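Local coordinates for protein transcriptional activator ToxR (Vibrio vulnificus, PDB 6UTC) that is a membrane-anchored transcriptional activator whose periplasmic domain interacts with ToxS and bile salts and probably acts as a sensor, at residues P60-A65 and N76-L81; Q37-S42 and L90-E95. All blocks are in the same frame, centred on the assembly; numbering follows the deposited sequence. Where two conformers were deposited one is given.

Interaction 1 of 2, residues P60-A65 and N76-L81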
loop_
_atom_site.group_PDB
_atom_site.type_symbol
_atom_site.label_atom_id
_atom_site.label_comp_id
_atom_site.label_asym_id
_atom_site.label_seq_id
_atom_site.Cartn_x
_atom_site.Cartn_y
_atom_site.Cartn_z
ATOM N N PRO A 60 -8.534 -2.967 -4.035
ATOM C CA PRO A 60 -8.357 -1.581 -3.608
ATOM C C PRO A 60 -8.120 -0.705 -4.820
ATOM O O PRO A 60 -7.553 -1.138 -5.828
ATOM C CB PRO A 60 -7.110 -1.645 -2.721
ATOM C CG PRO A 60 -6.335 -2.789 -3.289
ATOM C CD PRO A 60 -7.380 -3.805 -3.667
ATOM N N VAL A 61 -8.597 0.536 -4.719
ATOM C CA VAL A 61 -8.345 1.546 -5.742
ATOM C C VAL A 61 -6.919 2.058 -5.625
ATOM O O VAL A 61 -6.201 2.224 -6.622
ATOM C CB VAL A 61 -9.360 2.700 -5.594
ATOM C CG1 VAL A 61 -9.084 3.793 -6.623
ATOM C CG2 VAL A 61 -10.801 2.195 -5.690
ATOM N N LYS A 62 -6.482 2.309 -4.402
ATOM C CA LYS A 62 -5.204 2.946 -4.183
ATOM C C LYS A 62 -4.671 2.497 -2.847
ATOM O O LYS A 62 -5.399 1.965 -2.001
ATOM C CB LYS A 62 -5.314 4.471 -4.241
ATOM C CG LYS A 62 -6.328 5.059 -3.320
ATOM C CD LYS A 62 -6.723 6.441 -3.835
ATOM C CE LYS A 62 -7.901 7.016 -3.079
ATOM N NZ LYS A 62 -8.329 8.297 -3.712
ATOM N N VAL A 63 -3.376 2.699 -2.688
ATOM C CA VAL A 63 -2.692 2.491 -1.425
ATOM C C VAL A 63 -1.817 3.711 -1.187
ATOM O O VAL A 63 -1.066 4.132 -2.081
ATOM C CB VAL A 63 -1.913 1.156 -1.361
ATOM C CG1 VAL A 63 -0.813 1.080 -2.384
ATOM C CG2 VAL A 63 -1.375 0.911 0.046
ATOM N N ILE A 64 -1.979 4.328 -0.027
ATOM C CA ILE A 64 -1.216 5.514 0.337
ATOM C C ILE A 64 -0.051 5.054 1.190
ATOM O O ILE A 64 -0.249 4.456 2.257
ATOM C CB ILE A 64 -2.064 6.528 1.117
ATOM C CG1 ILE A 64 -3.442 6.713 0.473
ATOM C CG2 ILE A 64 -1.287 7.851 1.292
ATOM C CD1 ILE A 64 -3.414 7.211 -0.912
ATOM N N ALA A 65 1.157 5.346 0.738
ATOM C CA ALA A 65 2.376 4.971 1.439
ATOM C C ALA A 65 2.969 6.200 2.116
ATOM O O ALA A 65 3.191 7.221 1.460
ATOM C CB ALA A 65 3.382 4.401 0.445
ATOM N N ASN A 76 -1.909 2.508 3.558
ATOM C CA ASN A 76 -3.346 2.652 3.751
ATOM C C ASN A 76 -4.040 2.225 2.463
ATOM O O ASN A 76 -3.965 2.930 1.447
ATOM C CB ASN A 76 -3.689 4.087 4.139
ATOM C CG ASN A 76 -3.637 4.300 5.644
ATOM O OD1 ASN A 76 -4.540 3.876 6.366
ATOM N ND2 ASN A 76 -2.578 4.910 6.123
ATOM N N TYR A 77 -4.691 1.068 2.506
ATOM C CA TYR A 77 -5.436 0.554 1.363
ATOM C C TYR A 77 -6.828 1.155 1.354
ATOM O O TYR A 77 -7.564 1.044 2.347
ATOM C CB TYR A 77 -5.532 -0.963 1.463
ATOM C CG TYR A 77 -4.267 -1.667 1.048
ATOM C CD1 TYR A 77 -4.039 -1.972 -0.279
ATOM C CD2 TYR A 77 -3.301 -2.010 1.980
ATOM C CE1 TYR A 77 -2.882 -2.612 -0.680
ATOM C CE2 TYR A 77 -2.133 -2.654 1.588
ATOM C CZ TYR A 77 -1.945 -2.955 0.257
ATOM O OH TYR A 77 -0.785 -3.594 -0.144
ATOM N N ILE A 78 -7.185 1.786 0.247
ATOM C CA ILE A 78 -8.471 2.445 0.091
ATOM C C ILE A 78 -9.257 1.713 -0.983
ATOM O O ILE A 78 -8.741 1.450 -2.080
ATOM C CB ILE A 78 -8.298 3.936 -0.239
ATOM C CG1 ILE A 78 -7.601 4.641 0.931
ATOM C CG2 ILE A 78 -9.653 4.574 -0.534
ATOM C CD1 ILE A 78 -7.072 6.025 0.613
ATOM N N HIS A 79 -10.484 1.355 -0.649
ATOM C CA HIS A 79 -11.381 0.648 -1.549
ATOM C C HIS A 79 -12.425 1.598 -2.121
ATOM O O HIS A 79 -12.534 2.760 -1.733
ATOM C CB HIS A 79 -12.034 -0.512 -0.793
ATOM C CG HIS A 79 -11.060 -1.576 -0.407
ATOM N ND1 HIS A 79 -10.962 -2.776 -1.077
ATOM C CD2 HIS A 79 -10.104 -1.598 0.549
ATOM C CE1 HIS A 79 -9.991 -3.495 -0.540
ATOM N NE2 HIS A 79 -9.450 -2.801 0.443
ATOM N N THR A 80 -13.204 1.089 -3.075
ATOM C CA THR A 80 -14.374 1.839 -3.495
ATOM C C THR A 80 -15.299 2.027 -2.293
ATOM O O THR A 80 -15.266 1.256 -1.330
ATOM C CB THR A 80 -15.119 1.091 -4.605
ATOM O OG1 THR A 80 -15.604 -0.150 -4.093
ATOM C CG2 THR A 80 -14.212 0.837 -5.811
ATOM N N LEU A 81 -16.116 3.079 -2.341
ATOM C CA LEU A 81 -16.997 3.366 -1.209
ATOM C C LEU A 81 -17.880 2.189 -0.799
ATOM O O LEU A 81 -17.988 1.926 0.410
ATOM C CB LEU A 81 -17.784 4.664 -1.445
ATOM C CG LEU A 81 -16.918 5.920 -1.305
ATOM C CD1 LEU A 81 -17.644 7.131 -1.860
ATOM C CD2 LEU A 81 -16.513 6.148 0.150
HETATM O O HOH W 1 -0.212 5.943 4.563
#
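Ile78 is paired with two successive residues, Val61 and Lys62, in a classic beta bulge at the open end of the antiparallel hairpin formed by strands 62-67 and 72-78. Ile78 O takes a short bond from Val61 N, 2.8 Å, and only a weak one from Lys62 N. Past the bulge the ladder is regular: Ile78 N points almost straight at Lys62 O (2.9 Å, 176° at the hydrogen), and Ile64 and Asn76 exchange a pair of backbone bonds.

The tight side carries Pro60, Val63 and Tyr77, under helix 40-52. With chi1 at 62°, Val63 sends CG2 anti to its own N and over the middle of the Tyr77 ring, 3.7 Å from the centroid. Pro60 CG meets the edge of that ring at CD1, while Pro60 CB sits over a face of the His79 imidazole. Tyr50 of the helix stacks on Tyr77 and bonds His79 NE2 through its hydroxyl.

On the other side Ile64 stays buried, CG1 against Ile78 CD1, but Lys62, Asn76 and Ile78 are partly exposed, and Ile78 adopts two conformers. Here Asn76 OD1 bonds Thr89 OG1, and Asn76 ND2 donates a hydrogen bond to a water, 3.0 Å away, that in turn donates to Ile64 O at 2.7 Å.

Interaction 2 of 2, residues Q37-S42 and L90-E95. With SO4 (sulfate ion), chain B.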
loop_
_atom_site.group_PDB
_atom_site.type_symbol
_atom_site.label_atom_id
_atom_site.label_comp_id
_atom_site.label_asym_id
_atom_site.label_seq_id
_atom_site.Cartn_x
_atom_site.Cartn_y
_atom_site.Cartn_z
ATOM N N GLN A 37 11.306 5.280 -2.894
ATOM C CA GLN A 37 11.692 4.305 -3.916
ATOM C C GLN A 37 12.286 3.025 -3.323
ATOM O O GLN A 37 12.022 1.921 -3.818
ATOM C CB GLN A 37 12.659 4.959 -4.915
ATOM C CG GLN A 37 13.192 4.019 -5.990
ATOM C CD GLN A 37 12.094 3.412 -6.840
ATOM O OE1 GLN A 37 11.110 4.074 -7.173
ATOM N NE2 GLN A 37 12.254 2.139 -7.191
ATOM N N ALA A 38 13.066 3.143 -2.250
ATOM C CA ALA A 38 13.700 1.971 -1.654
ATOM C C ALA A 38 12.690 0.950 -1.135
ATOM O O ALA A 38 13.028 -0.230 -0.986
ATOM C CB ALA A 38 14.630 2.386 -0.515
ATOM N N TRP A 39 11.472 1.374 -0.837
ATOM C CA TRP A 39 10.450 0.466 -0.342
ATOM C C TRP A 39 9.680 -0.226 -1.450
ATOM O O TRP A 39 8.849 -1.083 -1.153
ATOM C CB TRP A 39 9.456 1.236 0.528
ATOM C CG TRP A 39 10.003 1.636 1.861
ATOM C CD1 TRP A 39 10.657 2.802 2.174
ATOM C CD2 TRP A 39 9.928 0.881 3.070
ATOM N NE1 TRP A 39 10.998 2.803 3.507
ATOM C CE2 TRP A 39 10.547 1.643 4.083
ATOM C CE3 TRP A 39 9.387 -0.364 3.400
ATOM C CZ2 TRP A 39 10.650 1.197 5.395
ATOM C CZ3 TRP A 39 9.488 -0.812 4.711
ATOM C CH2 TRP A 39 10.111 -0.025 5.692
ATOM N N MET A 40 9.927 0.112 -2.713
ATOM C CA MET A 40 9.050 -0.394 -3.762
ATOM C C MET A 40 8.981 -1.913 -3.851
ATOM O O MET A 40 7.869 -2.426 -4.028
ATOM C CB MET A 40 9.305 0.284 -5.116
ATOM C CG MET A 40 8.765 1.720 -5.215
ATOM S SD MET A 40 6.998 1.947 -4.826
ATOM C CE MET A 40 6.211 0.717 -5.864
ATOM N N PRO A 41 10.072 -2.681 -3.745
ATOM C CA PRO A 41 9.906 -4.139 -3.807
ATOM C C PRO A 41 9.013 -4.673 -2.705
ATOM O O PRO A 41 8.209 -5.583 -2.950
ATOM C CB PRO A 41 11.346 -4.659 -3.727
ATOM C CG PRO A 41 12.149 -3.563 -4.292
ATOM C CD PRO A 41 11.496 -2.305 -3.785
ATOM N N SER A 42 9.112 -4.104 -1.496
ATOM C CA SER A 42 8.225 -4.504 -0.410
ATOM C C SER A 42 6.795 -4.090 -0.688
ATOM O O SER A 42 5.869 -4.869 -0.447
ATOM C CB SER A 42 8.656 -3.861 0.903
ATOM O OG SER A 42 9.956 -4.275 1.272
ATOM N N LEU A 90 -2.008 -0.687 7.315
ATOM C CA LEU A 90 -1.052 -1.736 7.628
ATOM C C LEU A 90 0.311 -1.106 7.870
ATOM O O LEU A 90 0.619 -0.037 7.345
ATOM C CB LEU A 90 -0.924 -2.727 6.462
ATOM C CG LEU A 90 -2.190 -3.375 5.893
ATOM C CD1 LEU A 90 -1.826 -4.322 4.769
ATOM C CD2 LEU A 90 -2.961 -4.093 6.987
ATOM N N ARG A 91 1.134 -1.782 8.658
ATOM C CA ARG A 91 2.485 -1.335 8.957
ATOM C C ARG A 91 3.443 -2.451 8.580
ATOM O O ARG A 91 3.253 -3.605 8.983
ATOM C CB ARG A 91 2.620 -0.993 10.439
ATOM C CG ARG A 91 1.541 -0.025 10.920
ATOM C CD ARG A 91 0.648 -0.648 11.986
ATOM N NE ARG A 91 -0.706 -0.087 11.979
ATOM C CZ ARG A 91 -1.015 1.129 12.415
ATOM N NH1 ARG A 91 -0.065 1.928 12.886
ATOM N NH2 ARG A 91 -2.273 1.551 12.379
ATOM N N ILE A 92 4.452 -2.128 7.786
ATOM C CA ILE A 92 5.445 -3.118 7.407
ATOM C C ILE A 92 6.818 -2.628 7.830
ATOM O O ILE A 92 7.081 -1.425 7.900
ATOM C CB ILE A 92 5.402 -3.488 5.908
ATOM C CG1 ILE A 92 5.772 -2.286 5.044
ATOM C CG2 ILE A 92 4.020 -4.029 5.527
ATOM C CD1 ILE A 92 5.887 -2.627 3.576
ATOM N N PHE A 93 7.697 -3.577 8.123
ATOM C CA PHE A 93 9.049 -3.274 8.552
ATOM C C PHE A 93 10.031 -3.611 7.442
ATOM O O PHE A 93 9.758 -4.449 6.579
ATOM C CB PHE A 93 9.396 -4.041 9.830
ATOM C CG PHE A 93 8.630 -3.570 11.028
ATOM C CD1 PHE A 93 7.344 -4.022 11.264
ATOM C CD2 PHE A 93 9.182 -2.647 11.902
ATOM C CE1 PHE A 93 6.624 -3.579 12.360
ATOM C CE2 PHE A 93 8.471 -2.198 13.002
ATOM C CZ PHE A 93 7.190 -2.667 13.232
ATOM N N SER A 94 11.174 -2.927 7.456
ATOM C CA SER A 94 12.178 -3.169 6.426
ATOM C C SER A 94 12.824 -4.539 6.597
ATOM O O SER A 94 12.953 -5.302 5.632
ATOM C CB SER A 94 13.231 -2.061 6.445
ATOM O OG SER A 94 13.800 -1.936 7.732
ATOM N N GLU A 95 13.226 -4.875 7.824
ATOM C CA GLU A 95 13.959 -6.118 8.047
ATOM C C GLU A 95 13.022 -7.320 8.126
ATOM O O GLU A 95 13.284 -8.359 7.510
ATOM C CB GLU A 95 14.820 -6.008 9.309
ATOM C CG GLU A 95 15.950 -4.989 9.202
ATOM C CD GLU A 95 16.735 -4.846 10.496
ATOM O OE1 GLU A 95 16.312 -5.425 11.518
ATOM O OE2 GLU A 95 17.775 -4.153 10.490
HETATM S S SO4 B . 10.257 8.894 -4.651
HETATM O O1 SO4 B . 10.931 10.190 -4.695
HETATM O O2 SO4 B . 9.284 8.878 -3.564
HETATM O O3 SO4 B . 11.268 7.866 -4.377
HETATM O O4 SO4 B . 9.609 8.649 -5.934
HETATM O O HOH W 2 10.503 -5.285 3.622
#
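Ser42 OG holds a water at 2.6 Å, the shortest polar link in this contact. From the water a long bond of 3.2 Å may run on to Phe93 O, one of several acceptors its protons could serve. No direct hydrogen bond joins the two segments; apart from the water, the contact is van der Waals packing. Next to it, Ser42 CB touches the end of Ile92, CD1, at 4.0 Å.

Trp39 does most of the reaching. It sits in the short 3-10 segment leading into helix 40-52, and its chi1 of -73° leaves CG beside the backbone N, with the indole extended toward the end of edge strand 88-93. The CZ3-CH2 side of the six-membered ring leads. CZ3 lies 4.0 Å from Ile92 CG1, the two side chains lying alongside and running opposite ways, and CH2 is 3.6 Å from Ser94 N and 3.8 Å from Ser94 CB. Phe93 C meets the rim of the ring roughly in its plane. NE1 donates to Gly68 O in the turn between strands 62-67 and 72-78, which helps to set the rotation of the ring. Leu99 and Ile102 of helix 99-102 also pack on Ile92.

Gln37 N donates to O3 of a sulfate, 3.0 Å, probably from the crystallisation liquor and also bound by Leu36 N and Arg17 NH2. The chemistry implies a modest contact, in which the indole and Ser42 CB pack on Ile92 and Ser94 and a water adds a less certain polar link.

After strands 16-22 and 25-30, the chain reaches 37-42, the first of the four segments, which runs into helix 40-52; it then enters residues 60-65, turns, and returns through 76-81, closing the small hairpin loop of interaction 1. Only when it reaches 90-95 does interaction 2 close, so the hairpin is nested inside the larger loop. The disulfide Cys46-Cys103 crosses that larger loop, tying the helix to the C-terminal end. The two contacts lie on opposite sides of the chain's centre, about 17 Å between their own centres. One joins central strands of the five-stranded sheet, the other the helix start to an edge strand; they meet where Tyr77 CE2 packs on Leu90 CD1 at 3.6 Å.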